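Local atomic coordinates of agglutinin alpha chain (Maclura pomifera, PDB entry 3LLZ), a protein that binds D-galactose as a lectin of the jacalin family, recognising the T-antigen disaccharide Gal-beta1,3-GalNAc. Residues A[26-31]-A[122-127]; A[56-61]-A[86-91]; A[79-84]-A[102-107]. One frame throughout, in Å; residues are numbered along the deposited sequence.

Interaction 1: residues A[26-31]-A[122-127]; sequences GGLRVT and YWLDYF. With NGA (2-acetamido-2-deoxy-beta-D-galactopyranose), chain C.
Leu-28 and Leu-124 meet at an angle inside the beta-prism of the jacalin fold, one methyl from each: with the CG of Leu-124 swung anti to the backbone N (chi1 176°), its CD1 comes to 4.2 Å from CD2 of Leu-28. Nearer the main chain, CB of Leu-124 passes 3.9 Å from the carbonyl O of Gly-26, a buried oxygen for which the model offers no partner. The backbones come closest at Gly-26 and Trp-123, whose CA atoms are 4.5 Å apart. Residues 122-125 face two ways: Leu-124 turns inward to strand 25-34, while Tyr-122, Trp-123 and Asp-125 belong to the carbohydrate pocket and hold the N-acetylgalactosamine. Two backbone amides grip the sugar with nearly straight bonds: N of Tyr-122 reaches the ring oxygen O5 (N-H...O 168°), and N of Trp-123 reaches O6. The Tyr-122 ring presents its edge to the sugar, with CD1 3.0 Å from O1, whereas the Trp-123 indole meets C6 obliquely through CE3. One face of that indole is overlaid by CB of Tyr-122, off toward the rim. The pocket is completed by Gly-1, whose N also bonds to the sugar, and Ser-119 OG bonds to OD2 of Asp-125, helping to fix the rotation of the carboxylate. OD1 of Asp-125 accepts from two sugar hydroxyls at once, O4 at 2.6 Å and O6 at 2.8 Å.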
loop_
_atom_site.group_PDB
_atom_site.type_symbol
_atom_site.label_atom_id
_atom_site.label_comp_id
_atom_site.label_asym_id
_atom_site.label_seq_id
_atom_site.Cartn_x
_atom_site.Cartn_y
_atom_site.Cartn_z
ATOM N N GLY A 26 22.489 -1.661 22.530
ATOM C CA GLY A 26 21.703 -2.108 23.664
ATOM C C GLY A 26 20.213 -1.927 23.431
ATOM O O GLY A 26 19.685 -2.332 22.396
ATOM N N GLY A 27 19.534 -1.307 24.396
ATOM C CA GLY A 27 18.104 -1.098 24.276
ATOM C C GLY A 27 17.725 0.021 23.328
ATOM O O GLY A 27 18.576 0.784 22.872
ATOM N N LEU A 28 16.434 0.116 23.025
ATOM C CA LEU A 28 15.957 1.162 22.138
ATOM C C LEU A 28 14.489 1.480 22.381
ATOM O O LEU A 28 13.705 0.621 22.795
ATOM C CB LEU A 28 16.192 0.765 20.680
ATOM C CG LEU A 28 15.391 -0.366 20.048
ATOM C CD1 LEU A 28 14.049 0.167 19.575
ATOM C CD2 LEU A 28 16.160 -0.924 18.859
ATOM N N ARG A 29 14.136 2.737 22.148
ATOM C CA ARG A 29 12.772 3.210 22.334
ATOM C C ARG A 29 12.504 4.215 21.233
ATOM O O ARG A 29 13.223 5.200 21.084
ATOM C CB ARG A 29 12.619 3.880 23.701
ATOM C CG ARG A 29 11.186 4.217 24.077
ATOM C CD ARG A 29 11.152 4.963 25.405
ATOM N NE ARG A 29 9.802 5.352 25.806
ATOM C CZ ARG A 29 8.920 4.542 26.384
ATOM N NH1 ARG A 29 7.715 4.990 26.713
ATOM N NH2 ARG A 29 9.239 3.286 26.644
ATOM N N VAL A 30 11.463 3.954 20.458
ATOM C CA VAL A 30 11.119 4.819 19.350
ATOM C C VAL A 30 9.882 5.660 19.614
ATOM O O VAL A 30 8.900 5.182 20.180
ATOM C CB VAL A 30 10.874 3.983 18.075
ATOM C CG1 VAL A 30 10.535 4.897 16.905
ATOM C CG2 VAL A 30 12.099 3.134 17.763
ATOM N N THR A 31 9.949 6.926 19.226
ATOM C CA THR A 31 8.806 7.814 19.341
ATOM C C THR A 31 8.336 7.971 17.902
ATOM O O THR A 31 9.027 8.551 17.063
ATOM C CB THR A 31 9.180 9.189 19.910
ATOM O OG1 THR A 31 9.642 9.035 21.256
ATOM C CG2 THR A 31 7.964 10.107 19.905
ATOM N N TYR A 122 20.951 -9.014 26.175
ATOM C CA TYR A 122 22.016 -8.161 26.673
ATOM C C TYR A 122 22.215 -7.081 25.610
ATOM O O TYR A 122 22.494 -5.924 25.922
ATOM C CB TYR A 122 23.305 -8.965 26.864
ATOM C CG TYR A 122 23.377 -9.665 28.203
ATOM C CD1 TYR A 122 22.371 -10.541 28.609
ATOM C CD2 TYR A 122 24.432 -9.421 29.078
ATOM C CE1 TYR A 122 22.412 -11.154 29.859
ATOM C CE2 TYR A 122 24.483 -10.028 30.331
ATOM C CZ TYR A 122 23.468 -10.892 30.714
ATOM O OH TYR A 122 23.504 -11.479 31.959
ATOM N N TRP A 123 22.038 -7.472 24.351
ATOM C CA TRP A 123 22.194 -6.558 23.224
ATOM C C TRP A 123 21.072 -6.765 22.220
ATOM O O TRP A 123 20.280 -7.704 22.336
ATOM C CB TRP A 123 23.545 -6.803 22.543
ATOM C CG TRP A 123 24.671 -6.713 23.510
ATOM C CD1 TRP A 123 25.145 -5.584 24.105
ATOM C CD2 TRP A 123 25.375 -7.810 24.108
ATOM N NE1 TRP A 123 26.096 -5.906 25.048
ATOM C CE2 TRP A 123 26.254 -7.266 25.069
ATOM C CE3 TRP A 123 25.342 -9.201 23.928
ATOM C CZ2 TRP A 123 27.097 -8.066 25.854
ATOM C CZ3 TRP A 123 26.180 -9.997 24.709
ATOM C CH2 TRP A 123 27.044 -9.423 25.659
ATOM N N LEU A 124 21.005 -5.871 21.240
ATOM C CA LEU A 124 20.000 -5.964 20.184
ATOM C C LEU A 124 20.340 -7.200 19.359
ATOM O O LEU A 124 21.335 -7.219 18.635
ATOM C CB LEU A 124 20.056 -4.704 19.317
ATOM C CG LEU A 124 19.136 -4.646 18.098
ATOM C CD1 LEU A 124 17.681 -4.800 18.523
ATOM C CD2 LEU A 124 19.351 -3.315 17.386
ATOM N N ASP A 125 19.519 -8.237 19.474
ATOM C CA ASP A 125 19.767 -9.489 18.764
ATOM C C ASP A 125 19.562 -9.368 17.265
ATOM O O ASP A 125 20.368 -9.853 16.466
ATOM C CB ASP A 125 18.852 -10.587 19.298
ATOM C CG ASP A 125 18.995 -10.783 20.787
ATOM O OD1 ASP A 125 20.131 -11.041 21.246
ATOM O OD2 ASP A 125 17.973 -10.685 21.493
ATOM N N TYR A 126 18.465 -8.726 16.895
ATOM C CA TYR A 126 18.116 -8.540 15.500
ATOM C C TYR A 126 16.939 -7.589 15.449
ATOM O O TYR A 126 16.327 -7.295 16.470
ATOM C CB TYR A 126 17.725 -9.879 14.858
ATOM C CG TYR A 126 16.602 -10.624 15.556
ATOM C CD1 TYR A 126 16.874 -11.693 16.410
ATOM C CD2 TYR A 126 15.267 -10.262 15.360
ATOM C CE1 TYR A 126 15.846 -12.388 17.051
ATOM C CE2 TYR A 126 14.232 -10.949 15.998
ATOM C CZ TYR A 126 14.530 -12.009 16.841
ATOM O OH TYR A 126 13.512 -12.684 17.481
ATOM N N PHE A 127 16.628 -7.093 14.259
ATOM C CA PHE A 127 15.493 -6.202 14.113
ATOM C C PHE A 127 15.007 -6.204 12.679
ATOM O O PHE A 127 15.745 -6.559 11.756
ATOM C CB PHE A 127 15.857 -4.773 14.540
ATOM C CG PHE A 127 16.736 -4.046 13.562
ATOM C CD1 PHE A 127 16.180 -3.221 12.589
ATOM C CD2 PHE A 127 18.118 -4.189 13.611
ATOM C CE1 PHE A 127 16.993 -2.546 11.675
ATOM C CE2 PHE A 127 18.937 -3.522 12.704
ATOM C CZ PHE A 127 18.373 -2.698 11.734
HETATM C C1 NGA C . 20.620 -13.134 26.514
HETATM C C2 NGA C . 19.387 -13.779 25.857
HETATM C C3 NGA C . 19.836 -14.420 24.549
HETATM C C4 NGA C . 20.423 -13.331 23.640
HETATM C C5 NGA C . 21.623 -12.700 24.371
HETATM C C6 NGA C . 22.339 -11.597 23.597
HETATM C C7 NGA C . 17.506 -14.778 26.977
HETATM C C8 NGA C . 16.985 -15.791 27.981
HETATM N N2 NGA C . 18.815 -14.776 26.740
HETATM O O1 NGA C . 20.251 -12.505 27.688
HETATM O O3 NGA C . 18.766 -15.162 23.900
HETATM O O4 NGA C . 19.438 -12.338 23.384
HETATM O O5 NGA C . 21.205 -12.145 25.644
HETATM O O6 NGA C . 21.583 -10.391 23.552
HETATM O O7 NGA C . 16.725 -14.008 26.420
#

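Interaction 2: residues A[56-61]-A[86-91]; sequences ISLEFP and FKTNKQ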
loop_
_atom_site.group_PDB
_atom_site.type_symbol
_atom_site.label_atom_id
_atom_site.label_comp_id
_atom_site.label_asym_id
_atom_site.label_seq_id
_atom_site.Cartn_x
_atom_site.Cartn_y
_atom_site.Cartn_z
ATOM N N ILE A 56 18.162 10.571 18.810
ATOM C CA ILE A 56 18.037 11.178 17.493
ATOM C C ILE A 56 16.662 11.820 17.368
ATOM O O ILE A 56 15.655 11.122 17.257
ATOM C CB ILE A 56 18.192 10.130 16.369
ATOM C CG1 ILE A 56 19.565 9.466 16.456
ATOM C CG2 ILE A 56 18.011 10.799 15.007
ATOM C CD1 ILE A 56 19.768 8.341 15.458
ATOM N N SER A 57 16.625 13.149 17.398
ATOM C CA SER A 57 15.374 13.889 17.280
ATOM C C SER A 57 15.229 14.397 15.854
ATOM O O SER A 57 15.883 15.361 15.461
ATOM C CB SER A 57 15.360 15.071 18.254
ATOM O OG SER A 57 15.430 14.626 19.596
ATOM N N LEU A 58 14.367 13.747 15.081
ATOM C CA LEU A 58 14.154 14.130 13.692
ATOM C C LEU A 58 13.221 15.319 13.555
ATOM O O LEU A 58 12.245 15.443 14.296
ATOM C CB LEU A 58 13.567 12.957 12.907
ATOM C CG LEU A 58 14.374 11.660 12.917
ATOM C CD1 LEU A 58 13.650 10.620 12.082
ATOM C CD2 LEU A 58 15.770 11.907 12.365
ATOM N N GLU A 59 13.531 16.182 12.597
ATOM C CA GLU A 59 12.713 17.352 12.326
ATOM C C GLU A 59 11.515 16.893 11.492
ATOM O O GLU A 59 11.400 17.215 10.311
ATOM C CB GLU A 59 13.527 18.396 11.558
ATOM C CG GLU A 59 12.781 19.686 11.256
ATOM C CD GLU A 59 13.638 20.686 10.501
ATOM O OE1 GLU A 59 13.120 21.768 10.146
ATOM O OE2 GLU A 59 14.831 20.391 10.263
ATOM N N PHE A 60 10.639 16.118 12.120
ATOM C CA PHE A 60 9.442 15.601 11.464
ATOM C C PHE A 60 8.528 16.774 11.112
ATOM O O PHE A 60 8.349 17.686 11.918
ATOM C CB PHE A 60 8.716 14.645 12.412
ATOM C CG PHE A 60 7.466 14.044 11.836
ATOM C CD1 PHE A 60 7.532 12.940 10.992
ATOM C CD2 PHE A 60 6.223 14.594 12.125
ATOM C CE1 PHE A 60 6.375 12.393 10.443
ATOM C CE2 PHE A 60 5.061 14.056 11.582
ATOM C CZ PHE A 60 5.138 12.953 10.738
ATOM N N PRO A 61 7.910 16.754 9.918
ATOM C CA PRO A 61 7.982 15.735 8.866
ATOM C C PRO A 61 8.949 16.047 7.720
ATOM O O PRO A 61 9.068 15.257 6.778
ATOM C CB PRO A 61 6.548 15.678 8.376
ATOM C CG PRO A 61 6.192 17.128 8.358
ATOM C CD PRO A 61 6.767 17.655 9.674
ATOM N N PHE A 86 22.073 5.955 10.997
ATOM C CA PHE A 86 20.806 6.407 10.438
ATOM C C PHE A 86 21.039 7.639 9.580
ATOM O O PHE A 86 21.416 8.694 10.087
ATOM C CB PHE A 86 19.798 6.750 11.542
ATOM C CG PHE A 86 19.308 5.560 12.315
ATOM C CD1 PHE A 86 19.980 5.122 13.450
ATOM C CD2 PHE A 86 18.173 4.868 11.901
ATOM C CE1 PHE A 86 19.529 4.012 14.165
ATOM C CE2 PHE A 86 17.713 3.756 12.608
ATOM C CZ PHE A 86 18.392 3.328 13.743
ATOM N N LYS A 87 20.825 7.497 8.278
ATOM C CA LYS A 87 20.997 8.607 7.356
ATOM C C LYS A 87 19.628 9.175 7.003
ATOM O O LYS A 87 18.717 8.427 6.649
ATOM C CB LYS A 87 21.697 8.128 6.082
ATOM C CG LYS A 87 21.895 9.211 5.031
ATOM C CD LYS A 87 22.529 8.637 3.773
ATOM C CE LYS A 87 22.594 9.668 2.662
ATOM N NZ LYS A 87 23.148 9.080 1.408
ATOM N N THR A 88 19.471 10.489 7.124
ATOM C CA THR A 88 18.203 11.114 6.768
ATOM C C THR A 88 18.460 11.973 5.542
ATOM O O THR A 88 19.579 12.020 5.035
ATOM C CB THR A 88 17.646 12.012 7.894
ATOM O OG1 THR A 88 18.445 13.196 8.017
ATOM C CG2 THR A 88 17.648 11.262 9.218
ATOM N N ASN A 89 17.423 12.644 5.059
ATOM C CA ASN A 89 17.567 13.502 3.895
ATOM C C ASN A 89 18.295 14.789 4.276
ATOM O O ASN A 89 18.666 15.583 3.412
ATOM C CB ASN A 89 16.187 13.819 3.304
ATOM C CG ASN A 89 15.244 14.445 4.315
ATOM O OD1 ASN A 89 15.141 13.989 5.454
ATOM N ND2 ASN A 89 14.539 15.487 3.897
ATOM N N LYS A 90 18.522 14.978 5.573
ATOM C CA LYS A 90 19.197 16.175 6.064
ATOM C C LYS A 90 20.615 15.934 6.577
ATOM O O LYS A 90 21.493 16.783 6.407
ATOM C CB LYS A 90 18.369 16.824 7.177
ATOM C CG LYS A 90 16.978 17.274 6.755
ATOM C CD LYS A 90 17.033 18.365 5.697
ATOM C CE LYS A 90 15.640 18.894 5.386
ATOM N NZ LYS A 90 14.971 19.443 6.602
ATOM N N GLN A 91 20.844 14.786 7.209
ATOM C CA GLN A 91 22.167 14.492 7.749
ATOM C C GLN A 91 22.331 13.022 8.112
ATOM O O GLN A 91 21.426 12.215 7.909
ATOM C CB GLN A 91 22.417 15.352 8.989
ATOM C CG GLN A 91 21.564 14.973 10.190
ATOM C CD GLN A 91 21.556 16.045 11.263
ATOM O OE1 GLN A 91 20.876 17.061 11.134
ATOM N NE2 GLN A 91 22.324 15.828 12.324
#
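Residues 56-59 and 86-90 run in roughly the same direction, 29° apart, with Leu-58 facing Thr-88 at a CA separation of 8.6 Å, so side chains alone bridge the gap. At the buried end CD1 of Ile-56 comes to 3.8 Å from CD1 of Phe-86, the methyl approaching the ring obliquely. Ile-56 reaches it through a CG1 branch set beside the backbone N and extended at chi2 (175°). Next along, the side chains of Leu-58 and Thr-88 pass antiparallel, CD2 of the leucine lying 3.7 Å from CG2 of the threonine. The contact joins strands 52-57 and 78-88, each from a different four-stranded sheet of the jacalin beta-prism, across the interior between them; Tyr-93 and Ile-65 add to the packing around Leu-58. The other branch of Thr-88 is polar: OG1 accepts from N of Lys-90 and from N of Gln-91, an ST turn and an ST motif on one oxygen, and also bonds to OE1 of Glu-63. The same glutamate binds N of Glu-59 through OE2, linking the two segments at second hand. At the solvent-exposed end the extended Glu-59 side chain lies nearly perpendicular to that of Lys-90, a lysine chain kinked at its second and fourth torsions, and a long salt bridge of 3.8 Å joins OE2 of Glu-59 to NZ of Lys-90.

Interaction 3: residues A[79-84]-A[102-107]; sequences TVIRSL and TPFSLP
Phe-104 drives its ring against Ile-81 and Leu-84, meeting both with its edge. CZ of the ring lies 4.0 Å from CD2 of Leu-84, and CE2 lies 4.4 Å from CG2 of Ile-81, both methyls close to the ring plane. The phenylalanine CG sits between its own backbone N and carbonyl carbon (chi1 71°), with the ring turned about square to the plane of CA, CB and CG; this rotamer carries the far edge of the ring across to strand 78-88. Leu-84 and the ring meet at a slant: the leucine CG stands beside the backbone N, and a nearly extended chi2 of 172° brings the end of the leucine closer than its base. The carbonyl O of Ser-83 approaches CE2 of Phe-104 obliquely, while Ser-83 OG bonds instead to O of Tyr-96. Arg-82 and Ser-83 form a classic beta bulge opposite Tyr-71, between the two residues that receive the ring. An aromatic side chain of a separate peptide chain stacks on Phe-104. The axes of segments 79-84 and 102-107 approach to 9.1 Å, their N-to-C directions 69° apart; strand 65-75 separates them within their four-stranded antiparallel sheet, and the three inward side chains form part of the apolar interior of the jacalin beta-prism.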
loop_
_atom_site.group_PDB
_atom_site.type_symbol
_atom_site.label_atom_id
_atom_site.label_comp_id
_atom_site.label_asym_id
_atom_site.label_seq_id
_atom_site.Cartn_x
_atom_site.Cartn_y
_atom_site.Cartn_z
ATOM N N THR A 79 25.183 -13.578 18.199
ATOM C CA THR A 79 25.201 -12.762 16.987
ATOM C C THR A 79 24.248 -11.601 17.222
ATOM O O THR A 79 23.044 -11.798 17.376
ATOM C CB THR A 79 24.738 -13.566 15.759
ATOM O OG1 THR A 79 25.589 -14.706 15.588
ATOM C CG2 THR A 79 24.809 -12.701 14.505
ATOM N N VAL A 80 24.791 -10.392 17.251
ATOM C CA VAL A 80 23.990 -9.211 17.528
ATOM C C VAL A 80 24.321 -8.034 16.630
ATOM O O VAL A 80 25.277 -8.077 15.852
ATOM C CB VAL A 80 24.183 -8.762 18.994
ATOM C CG1 VAL A 80 23.717 -9.861 19.939
ATOM C CG2 VAL A 80 25.654 -8.429 19.245
ATOM N N ILE A 81 23.512 -6.986 16.733
ATOM C CA ILE A 81 23.736 -5.773 15.960
ATOM C C ILE A 81 24.762 -4.986 16.765
ATOM O O ILE A 81 24.481 -4.523 17.875
ATOM C CB ILE A 81 22.433 -4.952 15.794
ATOM C CG1 ILE A 81 21.408 -5.741 14.970
ATOM C CG2 ILE A 81 22.730 -3.643 15.076
ATOM C CD1 ILE A 81 20.981 -7.041 15.582
ATOM N N ARG A 82 25.961 -4.851 16.211
ATOM C CA ARG A 82 27.036 -4.157 16.907
ATOM C C ARG A 82 27.136 -2.671 16.620
ATOM O O ARG A 82 27.704 -1.922 17.413
ATOM C CB ARG A 82 28.371 -4.828 16.592
ATOM C CG ARG A 82 28.376 -6.324 16.843
ATOM C CD ARG A 82 29.792 -6.846 16.942
ATOM N NE ARG A 82 30.467 -6.303 18.117
ATOM C CZ ARG A 82 31.757 -6.479 18.384
ATOM N NH1 ARG A 82 32.516 -7.186 17.557
ATOM N NH2 ARG A 82 32.286 -5.955 19.483
ATOM N N SER A 83 26.585 -2.242 15.490
ATOM C CA SER A 83 26.638 -0.836 15.128
ATOM C C SER A 83 25.441 -0.439 14.278
ATOM O O SER A 83 24.868 -1.270 13.571
ATOM C CB SER A 83 27.933 -0.542 14.363
ATOM O OG SER A 83 28.021 0.825 14.012
ATOM N N LEU A 84 25.073 0.835 14.365
ATOM C CA LEU A 84 23.959 1.389 13.604
ATOM C C LEU A 84 24.258 2.794 13.110
ATOM O O LEU A 84 24.920 3.582 13.788
ATOM C CB LEU A 84 22.690 1.441 14.461
ATOM C CG LEU A 84 21.946 0.138 14.748
ATOM C CD1 LEU A 84 20.860 0.417 15.778
ATOM C CD2 LEU A 84 21.341 -0.420 13.466
ATOM N N THR A 102 29.962 -8.201 9.885
ATOM C CA THR A 102 29.276 -8.231 8.597
ATOM C C THR A 102 28.388 -7.002 8.437
ATOM O O THR A 102 27.509 -6.749 9.258
ATOM C CB THR A 102 28.410 -9.496 8.474
ATOM O OG1 THR A 102 29.245 -10.653 8.606
ATOM C CG2 THR A 102 27.696 -9.536 7.128
ATOM N N PRO A 103 28.612 -6.213 7.378
ATOM C CA PRO A 103 27.784 -5.021 7.184
ATOM C C PRO A 103 26.438 -5.331 6.552
ATOM O O PRO A 103 26.263 -6.352 5.888
ATOM C CB PRO A 103 28.644 -4.152 6.274
ATOM C CG PRO A 103 29.301 -5.179 5.396
ATOM C CD PRO A 103 29.710 -6.257 6.393
ATOM N N PHE A 104 25.479 -4.446 6.791
ATOM C CA PHE A 104 24.156 -4.577 6.201
ATOM C C PHE A 104 23.683 -3.162 5.934
ATOM O O PHE A 104 24.119 -2.215 6.591
ATOM C CB PHE A 104 23.184 -5.320 7.137
ATOM C CG PHE A 104 22.778 -4.537 8.350
ATOM C CD1 PHE A 104 21.689 -3.664 8.306
ATOM C CD2 PHE A 104 23.480 -4.669 9.540
ATOM C CE1 PHE A 104 21.315 -2.940 9.435
ATOM C CE2 PHE A 104 23.113 -3.951 10.668
ATOM C CZ PHE A 104 22.029 -3.085 10.617
ATOM N N SER A 105 22.802 -3.010 4.956
ATOM C CA SER A 105 22.301 -1.689 4.633
ATOM C C SER A 105 20.943 -1.756 3.978
ATOM O O SER A 105 20.685 -2.624 3.139
ATOM C CB SER A 105 23.271 -0.968 3.693
ATOM O OG SER A 105 23.392 -1.660 2.460
ATOM N N LEU A 106 20.073 -0.844 4.384
ATOM C CA LEU A 106 18.750 -0.761 3.800
ATOM C C LEU A 106 18.545 0.664 3.323
ATOM O O LEU A 106 18.090 1.529 4.078
ATOM C CB LEU A 106 17.655 -1.126 4.805
ATOM C CG LEU A 106 16.244 -1.045 4.200
ATOM C CD1 LEU A 106 16.050 -2.154 3.170
ATOM C CD2 LEU A 106 15.207 -1.159 5.304
ATOM N N PRO A 107 18.939 0.945 2.073
ATOM C CA PRO A 107 18.767 2.283 1.515
ATOM C C PRO A 107 17.314 2.301 1.054
ATOM O O PRO A 107 16.805 1.281 0.591
ATOM C CB PRO A 107 19.729 2.303 0.319
ATOM C CG PRO A 107 20.602 1.089 0.501
ATOM C CD PRO A 107 19.697 0.087 1.151
#

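Of the segments in these contacts, 26-31 comes first along the chain from the N terminus, and interaction 1 closes the longest loop when residues 122-127 return to it some 90 residues later. Interactions 2 and 3 are both nested within that loop. They cross: residues 56-61 open interaction 2, residues 79-84 open interaction 3, residues 86-91 close the former and residues 102-107 the latter. Strand 78-88 serves both, with its earlier part in interaction 3 and its end in interaction 2, their centres about 19 Å apart. Interactions 1 and 3 touch, through a probable hydrogen bond between Leu-124 O and Ile-81 N, 2.9 Å apart. Together the contacts tie all three sheets of the prism, from the sugar pocket to its far end.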